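Local coordinates for protein FMN reductase (NADPH) (Bacillus subtilis, PDB 3N2S) that uses NADPH to reduce flavin mononucleotide and also reduces nitroaromatic compounds, quinones and azo dyes, at residues Q20-A24 / E25-T29; N140-D143 / K144-E147. All coordinates share one frame; numbering follows the deposited sequence.

Contact 1: Q20-A24 / E25-T29; sequences QLLTA and EEIDT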
ATOM      1  N   GLN A  20       6.539   4.711  27.195  1.00 26.43           N
ATOM      2  CA  GLN A  20       7.928   4.454  26.779  1.00 24.79           C
ATOM      3  C   GLN A  20       8.145   4.830  25.313  1.00 26.71           C
ATOM      4  O   GLN A  20       7.556   4.206  24.424  1.00 26.23           O
ATOM      5  CB  GLN A  20       8.328   2.997  27.024  1.00 25.34           C
ATOM      6  CG  GLN A  20       9.832   2.745  26.846  1.00 28.66           C
ATOM      7  CD  GLN A  20      10.230   1.294  27.019  1.00 34.65           C
ATOM      8  OE1 GLN A  20       9.441   0.446  27.447  1.00 31.41           O
ATOM      9  NE2 GLN A  20      11.464   0.976  26.667  1.00 25.27           N
ATOM     10  N   LEU A  21       8.994   5.833  25.068  1.00 20.91           N
ATOM     11  CA  LEU A  21       9.268   6.292  23.709  1.00 21.89           C
ATOM     12  C   LEU A  21      10.155   5.303  22.956  1.00 24.21           C
ATOM     13  O   LEU A  21      10.922   4.553  23.569  1.00 22.94           O
ATOM     14  CB  LEU A  21       9.884   7.710  23.684  1.00 22.70           C
ATOM     15  CG  LEU A  21       9.121   8.854  24.398  1.00 28.48           C
ATOM     16  CD1 LEU A  21       9.982  10.082  24.522  1.00 28.67           C
ATOM     17  CD2 LEU A  21       7.809   9.202  23.691  1.00 31.42           C
ATOM     18  N   LEU A  22      10.040   5.291  21.620  1.00 19.32           N
ATOM     19  CA  LEU A  22      10.910   4.479  20.780  1.00 18.06           C
ATOM     20  C   LEU A  22      12.293   5.105  20.853  1.00 24.05           C
ATOM     21  O   LEU A  22      12.406   6.329  20.938  1.00 22.92           O
ATOM     22  CB  LEU A  22      10.443   4.488  19.319  1.00 17.35           C
ATOM     23  CG  LEU A  22       9.051   3.894  19.017  1.00 19.91           C
ATOM     24  CD1 LEU A  22       8.907   3.629  17.524  1.00 20.13           C
ATOM     25  CD2 LEU A  22       8.791   2.585  19.801  1.00 20.60           C
ATOM     26  N   THR A  23      13.333   4.272  20.816  1.00 22.06           N
ATOM     27  CA  THR A  23      14.708   4.767  20.816  1.00 22.76           C
ATOM     28  C   THR A  23      15.061   5.247  19.401  1.00 25.34           C
ATOM     29  O   THR A  23      14.360   4.901  18.440  1.00 23.35           O
ATOM     30  CB  THR A  23      15.671   3.669  21.302  1.00 28.17           C
ATOM     31  OG1 THR A  23      15.722   2.627  20.326  1.00 24.12           O
ATOM     32  CG2 THR A  23      15.277   3.103  22.670  1.00 24.71           C
ATOM     33  N   ALA A  24      16.162   6.004  19.259  1.00 20.66           N
ATOM     34  CA  ALA A  24      16.618   6.470  17.947  1.00 20.57           C
ATOM     35  C   ALA A  24      17.001   5.277  17.063  1.00 23.60           C
ATOM     36  O   ALA A  24      16.762   5.320  15.857  1.00 22.30           O
ATOM     37  CB  ALA A  24      17.789   7.424  18.102  1.00 21.40           C
ATOM     38  N   GLU A  25      17.534   4.197  17.674  1.00 20.29           N
ATOM     39  CA  GLU A  25      17.908   2.951  16.985  1.00 20.83           C
ATOM     40  C   GLU A  25      16.651   2.231  16.435  1.00 24.06           C
ATOM     41  O   GLU A  25      16.678   1.736  15.304  1.00 21.79           O
ATOM     42  CB  GLU A  25      18.675   2.016  17.936  1.00 22.72           C
ATOM     43  CG  GLU A  25      19.146   0.721  17.293  1.00 37.87           C
ATOM     44  CD  GLU A  25      19.540  -0.363  18.279  1.00 70.07           C
ATOM     45  OE1 GLU A  25      18.650  -0.843  19.020  1.00 72.71           O
ATOM     46  OE2 GLU A  25      20.734  -0.738  18.307  1.00 65.00           O
ATOM     47  N   GLU A  26      15.575   2.139  17.252  1.00 20.95           N
ATOM     48  CA  GLU A  26      14.304   1.515  16.836  1.00 19.89           C
ATOM     49  C   GLU A  26      13.693   2.297  15.667  1.00 21.71           C
ATOM     50  O   GLU A  26      13.268   1.676  14.695  1.00 19.47           O
ATOM     51  CB  GLU A  26      13.309   1.455  18.005  1.00 21.21           C
ATOM     52  CG  GLU A  26      13.636   0.365  19.016  1.00 30.86           C
ATOM     53  CD  GLU A  26      12.843   0.369  20.312  1.00 39.53           C
ATOM     54  OE1 GLU A  26      12.384   1.452  20.742  1.00 27.36           O
ATOM     55  OE2 GLU A  26      12.715  -0.718  20.918  1.00 33.26           O
ATOM     56  N   ILE A  27      13.665   3.659  15.760  1.00 18.11           N
ATOM     57  CA  ILE A  27      13.131   4.551  14.707  1.00 18.29           C
ATOM     58  C   ILE A  27      13.949   4.351  13.428  1.00 20.44           C
ATOM     59  O   ILE A  27      13.379   4.222  12.337  1.00 18.07           O
ATOM     60  CB  ILE A  27      13.106   6.044  15.172  1.00 20.78           C
ATOM     61  CG1 ILE A  27      12.055   6.253  16.304  1.00 20.63           C
ATOM     62  CG2 ILE A  27      12.861   7.011  13.980  1.00 21.53           C
ATOM     63  CD1 ILE A  27      12.199   7.550  17.102  1.00 23.91           C
ATOM     64  N   ASP A  28      15.293   4.324  13.573  1.00 15.30           N
ATOM     65  CA  ASP A  28      16.174   4.099  12.435  1.00 16.11           C
ATOM     66  C   ASP A  28      15.859   2.779  11.711  1.00 19.09           C
ATOM     67  O   ASP A  28      15.718   2.779  10.488  1.00 18.75           O
ATOM     68  CB  ASP A  28      17.649   4.153  12.862  1.00 18.33           C
ATOM     69  CG  ASP A  28      18.574   4.050  11.684  1.00 24.77           C
ATOM     70  OD1 ASP A  28      18.671   5.030  10.931  1.00 24.12           O
ATOM     71  OD2 ASP A  28      19.147   2.960  11.481  1.00 31.44           O
ATOM     72  N   THR A  29      15.710   1.685  12.468  1.00 15.99           N
ATOM     73  CA  THR A  29      15.411   0.343  11.942  1.00 15.62           C
ATOM     74  C   THR A  29      14.043   0.347  11.225  1.00 18.25           C
ATOM     75  O   THR A  29      13.941  -0.194  10.128  1.00 16.54           O
ATOM     76  CB  THR A  29      15.501  -0.688  13.074  1.00 21.97           C
ATOM     77  OG1 THR A  29      16.839  -0.711  13.554  1.00 26.01           O
ATOM     78  CG2 THR A  29      15.100  -2.085  12.645  1.00 20.47           C
TER
HETATM   79  O   HOH W   1      11.479   1.878  23.235  1.00 22.70           O
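E26 OE1 is held by two donors. T23 N gives it a hydrogen bond of 3.0 Å that is nearly straight at 166°. A water at 2.7 Å from E26 OE1 donates the second and also donates to L21 O, so it bridges the carboxylate to the loop backbone. The bond from T23 N is half of a capping box at the start of helix 24-35. In the other half, E26 N donates to T23 OG1 over 3.1 Å, with T23 as the N-cap residue. Each residue thus binds the other's backbone N-H through its side chain.

The torsions suit this exchange. T23 OG1 sits between its own backbone N and carbonyl carbon (chi1 68°), where it faces the first turn. E26 has CG trans to its carbonyl carbon and an extended chain beyond, which carries the carboxylate back along the loop to T23. T23 N meets OE1 on the anti side, 27° out of the carboxylate plane. The carboxylate lies before the N-terminal end of the helix, where the helix dipole would probably favour its negative charge.

Beside the capping box, L22 CB packs on I27 CG1 at 3.8 Å. Both side chains also touch H75 of strand 75-82, and the backbone of L22 is hydrogen-bonded to G74, just before that strand. D28 turns elsewhere: its OD1 forms a salt bridge with K178 of the second subunit.

The helix bonds then begin, with I27 N on T23 O at 3.0 Å and D28 N on A24 O at 2.9 Å. One residue further, E25 O takes two donors from opposite faces of its plane, T29 N and T29 OG1.

Contact 2: N140-D143 / K144-E147; sequences NELD and KVTE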
ATOM      1  N   ASN A 140      -9.675  13.354   7.727  1.00 14.32           N
ATOM      2  CA  ASN A 140     -10.883  14.129   8.037  1.00 15.66           C
ATOM      3  C   ASN A 140     -10.628  15.604   7.728  1.00 20.77           C
ATOM      4  O   ASN A 140     -11.543  16.302   7.296  1.00 22.29           O
ATOM      5  CB  ASN A 140     -11.275  13.991   9.529  1.00 17.61           C
ATOM      6  CG  ASN A 140     -11.824  12.653   9.940  1.00 29.80           C
ATOM      7  OD1 ASN A 140     -12.447  11.943   9.153  1.00 23.94           O
ATOM      8  ND2 ASN A 140     -11.651  12.307  11.210  1.00 22.47           N
ATOM      9  N   GLU A 141      -9.391  16.085   7.965  1.00 16.00           N
ATOM     10  CA  GLU A 141      -9.035  17.497   7.822  1.00 16.07           C
ATOM     11  C   GLU A 141      -7.637  17.655   7.240  1.00 17.40           C
ATOM     12  O   GLU A 141      -6.773  18.225   7.888  1.00 15.77           O
ATOM     13  CB  GLU A 141      -9.119  18.188   9.200  1.00 17.70           C
ATOM     14  CG  GLU A 141     -10.468  18.063   9.891  1.00 31.74           C
ATOM     15  CD  GLU A 141     -10.956  19.284  10.642  1.00 58.52           C
ATOM     16  OE1 GLU A 141     -11.454  19.117  11.778  1.00 60.57           O
ATOM     17  OE2 GLU A 141     -10.864  20.402  10.087  1.00 52.37           O
ATOM     18  N   LEU A 142      -7.396  17.129   6.026  1.00 17.69           N
ATOM     19  CA  LEU A 142      -6.061  17.202   5.429  1.00 18.08           C
ATOM     20  C   LEU A 142      -5.479  18.613   5.285  1.00 22.61           C
ATOM     21  O   LEU A 142      -4.273  18.749   5.418  1.00 22.55           O
ATOM     22  CB  LEU A 142      -5.966  16.438   4.111  1.00 17.82           C
ATOM     23  CG  LEU A 142      -5.745  14.932   4.153  1.00 21.30           C
ATOM     24  CD1 LEU A 142      -5.467  14.424   2.754  1.00 20.48           C
ATOM     25  CD2 LEU A 142      -4.577  14.522   5.131  1.00 19.29           C
ATOM     26  N   ASP A 143      -6.320  19.660   5.066  1.00 19.45           N
ATOM     27  CA  ASP A 143      -5.848  21.047   4.944  1.00 19.46           C
ATOM     28  C   ASP A 143      -5.190  21.468   6.250  1.00 20.41           C
ATOM     29  O   ASP A 143      -4.115  22.047   6.228  1.00 19.98           O
ATOM     30  CB  ASP A 143      -6.987  22.008   4.556  1.00 22.30           C
ATOM     31  CG  ASP A 143      -6.511  23.293   3.866  1.00 45.96           C
ATOM     32  OD1 ASP A 143      -5.774  24.078   4.506  1.00 49.32           O
ATOM     33  OD2 ASP A 143      -6.912  23.530   2.703  1.00 55.25           O
ATOM     34  N   LYS A 144      -5.781  21.091   7.396  1.00 16.30           N
ATOM     35  CA  LYS A 144      -5.201  21.409   8.698  1.00 14.86           C
ATOM     36  C   LYS A 144      -3.993  20.531   9.004  1.00 17.41           C
ATOM     37  O   LYS A 144      -3.038  21.017   9.600  1.00 18.14           O
ATOM     38  CB  LYS A 144      -6.263  21.360   9.809  1.00 17.56           C
ATOM     39  CG  LYS A 144      -7.307  22.463   9.635  1.00 30.52           C
ATOM     40  CD  LYS A 144      -8.311  22.533  10.776  1.00 47.71           C
ATOM     41  CE  LYS A 144      -9.456  23.486  10.490  1.00 52.34           C
ATOM     42  NZ  LYS A 144      -8.995  24.875  10.216  1.00 59.33           N
ATOM     43  N   VAL A 145      -4.009  19.254   8.580  1.00 14.97           N
ATOM     44  CA  VAL A 145      -2.881  18.321   8.754  1.00 14.74           C
ATOM     45  C   VAL A 145      -1.644  18.842   7.981  1.00 17.70           C
ATOM     46  O   VAL A 145      -0.546  18.895   8.551  1.00 15.05           O
ATOM     47  CB  VAL A 145      -3.272  16.864   8.375  1.00 19.20           C
ATOM     48  CG1 VAL A 145      -2.052  15.954   8.323  1.00 19.44           C
ATOM     49  CG2 VAL A 145      -4.312  16.306   9.357  1.00 18.82           C
ATOM     50  N   THR A 146      -1.854  19.339   6.723  1.00 14.43           N
ATOM     51  CA  THR A 146      -0.748  19.886   5.934  1.00 14.97           C
ATOM     52  C   THR A 146      -0.166  21.137   6.601  1.00 19.79           C
ATOM     53  O   THR A 146       1.038  21.372   6.482  1.00 17.85           O
ATOM     54  CB  THR A 146      -1.143  20.131   4.462  1.00 26.21           C
ATOM     55  OG1 THR A 146      -2.193  21.093   4.390  1.00 28.93           O
ATOM     56  CG2 THR A 146      -1.548  18.848   3.734  1.00 24.42           C
ATOM     57  N   GLU A 147      -1.001  21.918   7.335  1.00 17.80           N
ATOM     58  CA  GLU A 147      -0.522  23.090   8.070  1.00 18.14           C
ATOM     59  C   GLU A 147       0.301  22.651   9.287  1.00 19.51           C
ATOM     60  O   GLU A 147       1.329  23.261   9.565  1.00 16.71           O
ATOM     61  CB  GLU A 147      -1.684  23.984   8.540  1.00 20.53           C
ATOM     62  CG  GLU A 147      -2.475  24.649   7.439  1.00 40.27           C
ATOM     63  CD  GLU A 147      -3.396  25.705   8.007  1.00 71.80           C
ATOM     64  OE1 GLU A 147      -4.625  25.475   8.034  1.00 59.43           O
ATOM     65  OE2 GLU A 147      -2.882  26.742   8.485  1.00 76.96           O
TER
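T146 OG1 donates to D143 O at 2.8 Å, one turn back along the helix. It comes from above the carbonyl plane, not along a lone pair. The hydroxyl is placed there by chi1 of 62°, while CG2 rests 3.2 Å from L142 O. E147 N also reaches D143 O, but that bond is weak. Straighter backbone bonds run from T146 N to L142 O and from V145 N to E141 O.

E141 and K144 lie side by side and point the same way; both also touch L63 of helix 54-63. E141 OE2 touches K144 CD at 3.4 Å, but NZ stays 4.8 Å from OE2, so the contact is with the lysine's methylenes.

Further out, Y240 OH is hydrogen-bonded to T146 OG1, and Y236 OH to L142 N. A valine in place of T146 would probably leave Y240 OH without this mate and take from D143 O its hydroxyl donor, with the weak bond from E147 N remaining. V145 packs on L60 and L63, and L142, V145 and T146 all touch P157.

This is the first turn of helix 142-149, with E141 as N-cap, packed against strand 155-164 in the alpha-beta-alpha nitroreductase fold.

How the contacts relate
Contacts 1 and 2 both sit at the N-terminal ends of helices, 24-35 and 142-149, within the nitroreductase fold. They do not touch: their centres are 27 Å apart and their nearest atoms about 18 Å. Contact 1 is at the surface and meets the second subunit, while contact 2 is partly buried within its own chain. Each lies close in sequence to FMN-binding residues. Helix 24-35 leads to S38, T39 and S40, and C133 to G137 precede contact 2. These two groups belong to different FMN pockets. The side chain of V145 in contact 2 is about 11 Å from a bound FMN.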